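Side-chain contacts in tRNA (adenine(58)-N(1))-methyltransferase TrmI (Thermus thermophilus, PDB 2PWY), which catalyses the S-adenosyl-L-methionine-dependent methylation of N1 of adenosine 58 in tRNA and is required for cell growth at extreme temperatures: residues Glu67-Leu70 with Leu71-Arg75; Tyr197-Asn200 with Ile201-Leu205. All coordinates share one frame; numbering follows the deposited sequence.

Interaction 1: residues Glu67-Leu70 with Leu71-Arg75; sequences EEYL and LHMKR
M73 CB lies over the centre of one face of the Y69 ring, 4.1 Å from its centroid, in a CH-pi contact, while M73 O and a water lie in the plane of the R75 guanidinium, at its edge, as acceptors. The M73 side chain crosses Y69 at about a right angle. With chi1 at 69°, its CG stands between backbone N and carbonyl carbon, and the extended chain then carries the sulfur obliquely over the ring border, where SD is 3.7 Å from Y69 CE2: a Met-aromatic contact. The flexible thioether goes on past the ring, so that its CE reaches L70 CG.

This is the C-terminal end of helix 66-72. Y69 O accepts two backbone N-H groups, from M73 N at 2.8 Å and from H72 N at 3.2 Å. Beyond it R75, bent at chi2 and chi3, folds back and grips M73 O side-on with NE (2.8 Å) and NH1 (2.9 Å). R75 NH2 donates to a water that in turn donates to L70 O. Y69 OH bonds to N140 O of helix 131-144, whereas E67 and E68 form salt bridges with R220 and R253 of the second subunit, respectively.

The long, multidentate arginine thus gathers the M73 carbonyl just past the helix and, through the water, L70 O in its last turn; its positive charge probably complements the negative end of the helix dipole, close to the cofactor-binding S107.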
loop_
_atom_site.group_PDB
_atom_site.type_symbol
_atom_site.label_atom_id
_atom_site.label_comp_id
_atom_site.label_asym_id
_atom_site.label_seq_id
_atom_site.Cartn_x
_atom_site.Cartn_y
_atom_site.Cartn_z
ATOM N N GLU A 67 11.942 5.296 18.719
ATOM C CA GLU A 67 12.042 5.185 17.265
ATOM C C GLU A 67 13.360 5.795 16.755
ATOM O O GLU A 67 14.112 5.143 16.035
ATOM C CB GLU A 67 10.843 5.855 16.596
ATOM C CG GLU A 67 10.883 5.802 15.066
ATOM C CD GLU A 67 9.688 6.493 14.438
ATOM O OE1 GLU A 67 9.069 7.357 15.109
ATOM O OE2 GLU A 67 9.363 6.148 13.279
ATOM N N GLU A 68 13.648 7.036 17.147
ATOM C CA GLU A 68 14.879 7.720 16.702
ATOM C C GLU A 68 16.128 6.978 17.155
ATOM O O GLU A 68 17.087 6.837 16.396
ATOM C CB GLU A 68 14.913 9.162 17.194
ATOM C CG GLU A 68 13.922 10.050 16.444
ATOM C CD GLU A 68 13.735 11.430 17.060
ATOM O OE1 GLU A 68 13.874 11.580 18.295
ATOM O OE2 GLU A 68 13.409 12.360 16.294
ATOM N N TYR A 69 16.100 6.499 18.392
ATOM C CA TYR A 69 17.205 5.745 18.950
ATOM C C TYR A 69 17.493 4.458 18.160
ATOM O O TYR A 69 18.644 4.216 17.783
ATOM C CB TYR A 69 16.928 5.430 20.418
ATOM C CG TYR A 69 18.095 4.809 21.125
ATOM C CD1 TYR A 69 19.286 5.522 21.306
ATOM C CD2 TYR A 69 18.021 3.517 21.610
ATOM C CE1 TYR A 69 20.384 4.943 21.975
ATOM C CE2 TYR A 69 19.107 2.925 22.272
ATOM C CZ TYR A 69 20.280 3.644 22.451
ATOM O OH TYR A 69 21.341 3.051 23.106
ATOM N N LEU A 70 16.471 3.629 17.928
ATOM C CA LEU A 70 16.672 2.410 17.132
ATOM C C LEU A 70 17.283 2.686 15.769
ATOM O O LEU A 70 18.118 1.919 15.293
ATOM C CB LEU A 70 15.374 1.617 16.938
ATOM C CG LEU A 70 15.195 0.423 17.851
ATOM C CD1 LEU A 70 14.914 0.922 19.267
ATOM C CD2 LEU A 70 14.080 -0.490 17.351
ATOM N N LEU A 71 16.856 3.780 15.142
ATOM C CA LEU A 71 17.273 4.089 13.784
ATOM C C LEU A 71 18.710 4.606 13.706
ATOM O O LEU A 71 19.335 4.507 12.652
ATOM C CB LEU A 71 16.314 5.086 13.147
ATOM C CG LEU A 71 14.868 4.620 12.937
ATOM C CD1 LEU A 71 14.060 5.812 12.456
ATOM C CD2 LEU A 71 14.798 3.447 11.953
ATOM N N HIS A 72 19.231 5.129 14.818
ATOM C CA HIS A 72 20.557 5.771 14.836
ATOM C C HIS A 72 21.603 5.091 15.732
ATOM O O HIS A 72 22.807 5.333 15.578
ATOM C CB HIS A 72 20.426 7.274 15.170
ATOM C CG HIS A 72 19.551 8.023 14.212
ATOM N ND1 HIS A 72 20.017 8.522 13.013
ATOM C CD2 HIS A 72 18.230 8.323 14.254
ATOM C CE1 HIS A 72 19.023 9.095 12.359
ATOM N NE2 HIS A 72 17.929 8.996 13.092
ATOM N N MET A 73 21.165 4.225 16.648
ATOM C CA MET A 73 22.100 3.528 17.537
ATOM C C MET A 73 23.059 2.605 16.772
ATOM O O MET A 73 22.728 2.096 15.693
ATOM C CB MET A 73 21.353 2.726 18.615
ATOM C CG MET A 73 20.587 1.512 18.085
ATOM S SD MET A 73 19.618 0.728 19.376
ATOM C CE MET A 73 19.157 -0.785 18.544
ATOM N N LYS A 74 24.245 2.415 17.345
ATOM C CA LYS A 74 25.249 1.479 16.841
ATOM C C LYS A 74 24.605 0.102 16.778
ATOM O O LYS A 74 23.772 -0.241 17.627
ATOM C CB LYS A 74 26.446 1.458 17.805
ATOM C CG LYS A 74 27.648 0.617 17.375
ATOM C CD LYS A 74 28.754 0.723 18.426
ATOM C CE LYS A 74 29.956 -0.158 18.099
ATOM N NZ LYS A 74 30.999 0.593 17.352
ATOM N N ARG A 75 24.966 -0.680 15.769
ATOM C CA ARG A 75 24.454 -2.042 15.680
ATOM C C ARG A 75 25.460 -3.016 15.096
ATOM O O ARG A 75 26.386 -2.611 14.389
ATOM C CB ARG A 75 23.155 -2.077 14.863
ATOM C CG ARG A 75 23.318 -2.033 13.340
ATOM C CD ARG A 75 23.489 -0.615 12.800
ATOM N NE ARG A 75 22.588 0.337 13.459
ATOM C CZ ARG A 75 21.329 0.573 13.096
ATOM N NH1 ARG A 75 20.613 1.460 13.777
ATOM N NH2 ARG A 75 20.785 -0.076 12.066
HETATM O O HOH W 1 17.780 0.692 12.374
#

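Interaction 2: residues Tyr197-Asn200 with Ile201-Leu205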
loop_
_atom_site.group_PDB
_atom_site.type_symbol
_atom_site.label_atom_id
_atom_site.label_comp_id
_atom_site.label_asym_id
_atom_site.label_seq_id
_atom_site.Cartn_x
_atom_site.Cartn_y
_atom_site.Cartn_z
ATOM N N TYR A 197 9.169 -12.283 13.300
ATOM C CA TYR A 197 9.509 -11.271 12.297
ATOM C C TYR A 197 10.385 -11.948 11.241
ATOM O O TYR A 197 11.424 -12.516 11.565
ATOM C CB TYR A 197 10.254 -10.167 13.043
ATOM C CG TYR A 197 10.828 -8.987 12.289
ATOM C CD1 TYR A 197 10.074 -7.822 12.093
ATOM C CD2 TYR A 197 12.161 -8.980 11.881
ATOM C CE1 TYR A 197 10.632 -6.697 11.461
ATOM C CE2 TYR A 197 12.726 -7.857 11.244
ATOM C CZ TYR A 197 11.961 -6.728 11.051
ATOM O OH TYR A 197 12.513 -5.623 10.441
ATOM N N LEU A 198 9.941 -11.926 9.985
ATOM C CA LEU A 198 10.639 -12.648 8.916
ATOM C C LEU A 198 10.637 -11.859 7.602
ATOM O O LEU A 198 9.566 -11.487 7.107
ATOM C CB LEU A 198 9.954 -13.987 8.670
ATOM C CG LEU A 198 10.145 -15.069 9.730
ATOM C CD1 LEU A 198 9.173 -16.236 9.467
ATOM C CD2 LEU A 198 11.608 -15.549 9.789
ATOM N N PRO A 199 11.829 -11.595 7.040
ATOM C CA PRO A 199 11.868 -10.784 5.817
ATOM C C PRO A 199 11.228 -11.423 4.574
ATOM O O PRO A 199 10.620 -10.700 3.763
ATOM C CB PRO A 199 13.368 -10.558 5.575
ATOM C CG PRO A 199 14.040 -10.918 6.866
ATOM C CD PRO A 199 13.181 -11.971 7.499
ATOM N N ASN A 200 11.372 -12.735 4.417
ATOM C CA ASN A 200 11.011 -13.413 3.169
ATOM C C ASN A 200 9.724 -14.206 3.296
ATOM O O ASN A 200 9.501 -14.900 4.300
ATOM C CB ASN A 200 12.138 -14.360 2.718
ATOM C CG ASN A 200 13.379 -13.612 2.281
ATOM O OD1 ASN A 200 13.416 -13.038 1.196
ATOM N ND2 ASN A 200 14.404 -13.613 3.124
ATOM N N ILE A 201 8.886 -14.133 2.268
ATOM C CA ILE A 201 7.659 -14.930 2.272
ATOM C C ILE A 201 7.952 -16.442 2.299
ATOM O O ILE A 201 7.152 -17.225 2.815
ATOM C CB ILE A 201 6.723 -14.553 1.096
ATOM C CG1 ILE A 201 5.266 -14.963 1.399
ATOM C CG2 ILE A 201 7.215 -15.167 -0.217
ATOM C CD1 ILE A 201 4.650 -14.294 2.648
ATOM N N THR A 202 9.098 -16.843 1.743
ATOM C CA THR A 202 9.523 -18.245 1.763
ATOM C C THR A 202 9.764 -18.710 3.216
ATOM O O THR A 202 9.389 -19.819 3.597
ATOM C CB THR A 202 10.800 -18.434 0.929
ATOM O OG1 THR A 202 11.684 -17.343 1.197
ATOM C CG2 THR A 202 10.463 -18.444 -0.565
ATOM N N GLN A 203 10.354 -17.829 4.023
ATOM C CA GLN A 203 10.563 -18.103 5.444
ATOM C C GLN A 203 9.219 -18.205 6.168
ATOM O O GLN A 203 9.027 -19.087 7.007
ATOM C CB GLN A 203 11.407 -17.005 6.081
ATOM C CG GLN A 203 12.860 -17.008 5.651
ATOM C CD GLN A 203 13.568 -15.772 6.154
ATOM O OE1 GLN A 203 13.223 -14.655 5.783
ATOM N NE2 GLN A 203 14.548 -15.966 7.030
ATOM N N VAL A 204 8.294 -17.303 5.828
ATOM C CA VAL A 204 6.938 -17.334 6.381
ATOM C C VAL A 204 6.277 -18.682 6.117
ATOM O O VAL A 204 5.757 -19.319 7.028
ATOM C CB VAL A 204 6.053 -16.186 5.820
ATOM C CG1 VAL A 204 4.562 -16.384 6.211
ATOM C CG2 VAL A 204 6.578 -14.816 6.301
ATOM N N LEU A 205 6.315 -19.132 4.868
ATOM C CA LEU A 205 5.679 -20.389 4.508
ATOM C C LEU A 205 6.331 -21.558 5.233
ATOM O O LEU A 205 5.635 -22.469 5.683
ATOM C CB LEU A 205 5.695 -20.591 2.981
ATOM C CG LEU A 205 4.826 -19.590 2.205
ATOM C CD1 LEU A 205 5.213 -19.609 0.720
ATOM C CD2 LEU A 205 3.338 -19.895 2.401
#
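At N200 the chain passes from strand 192-198 into helix 201-211, whose first turn is closed by V204 N donating to N200 O at 3.1 Å. The strand-turn-helix belongs to the Rossmann-like fold of the class I methyltransferases. N200 holds the N-cap position without a side-chain capping bond, while Q203, three residues on, turns its amide oxygen back to the N200 backbone N-H. CG of Q203 is anti to the carbonyl carbon (chi1 -71°) and the chain runs on extended, long enough to bring the amide to the cap. The two side-chain amides meet with their planes 53° apart. N200 OD1 accepts a hydrogen bond from A236 N of the third subunit, and T202 OG1 is hydrogen-bonded to P234 O of that subunit, so the short polar residues here serve the tetramer as well. On the strand side, branched L198 suits the buried strand end: its CD2 packs 4.0 Å from Q203 CB and its CB 4.2 Å from V204 CG2. Q203 OE1 holds two donors, N200 N in its carbonyl plane at 3.0 Å and N200 ND2 at 3.1 Å, 62° out of that plane.

Interactions 1 and 2 treat opposite ends of two different helices: interaction 1 finishes helix 66-72, and interaction 2 starts helix 201-211. Their centres are 24 Å apart and they do not touch. Both are partly buried, mixing covered apolar side chains with polar groups, several of them bonded across subunit interfaces. The chemistry follows the helix polarity: interaction 1 satisfies carbonyl oxygens with a cationic guanidinium and water, whereas interaction 2 satisfies backbone and side-chain N-H groups with a neutral amide oxygen. Interaction 1 lies closer to the bound S-adenosyl-L-homocysteine, and its two glutamates pair with arginines of the second subunit; interaction 2 reaches all three other subunits, by hydrogen bonds to the third and packing on the second and fourth.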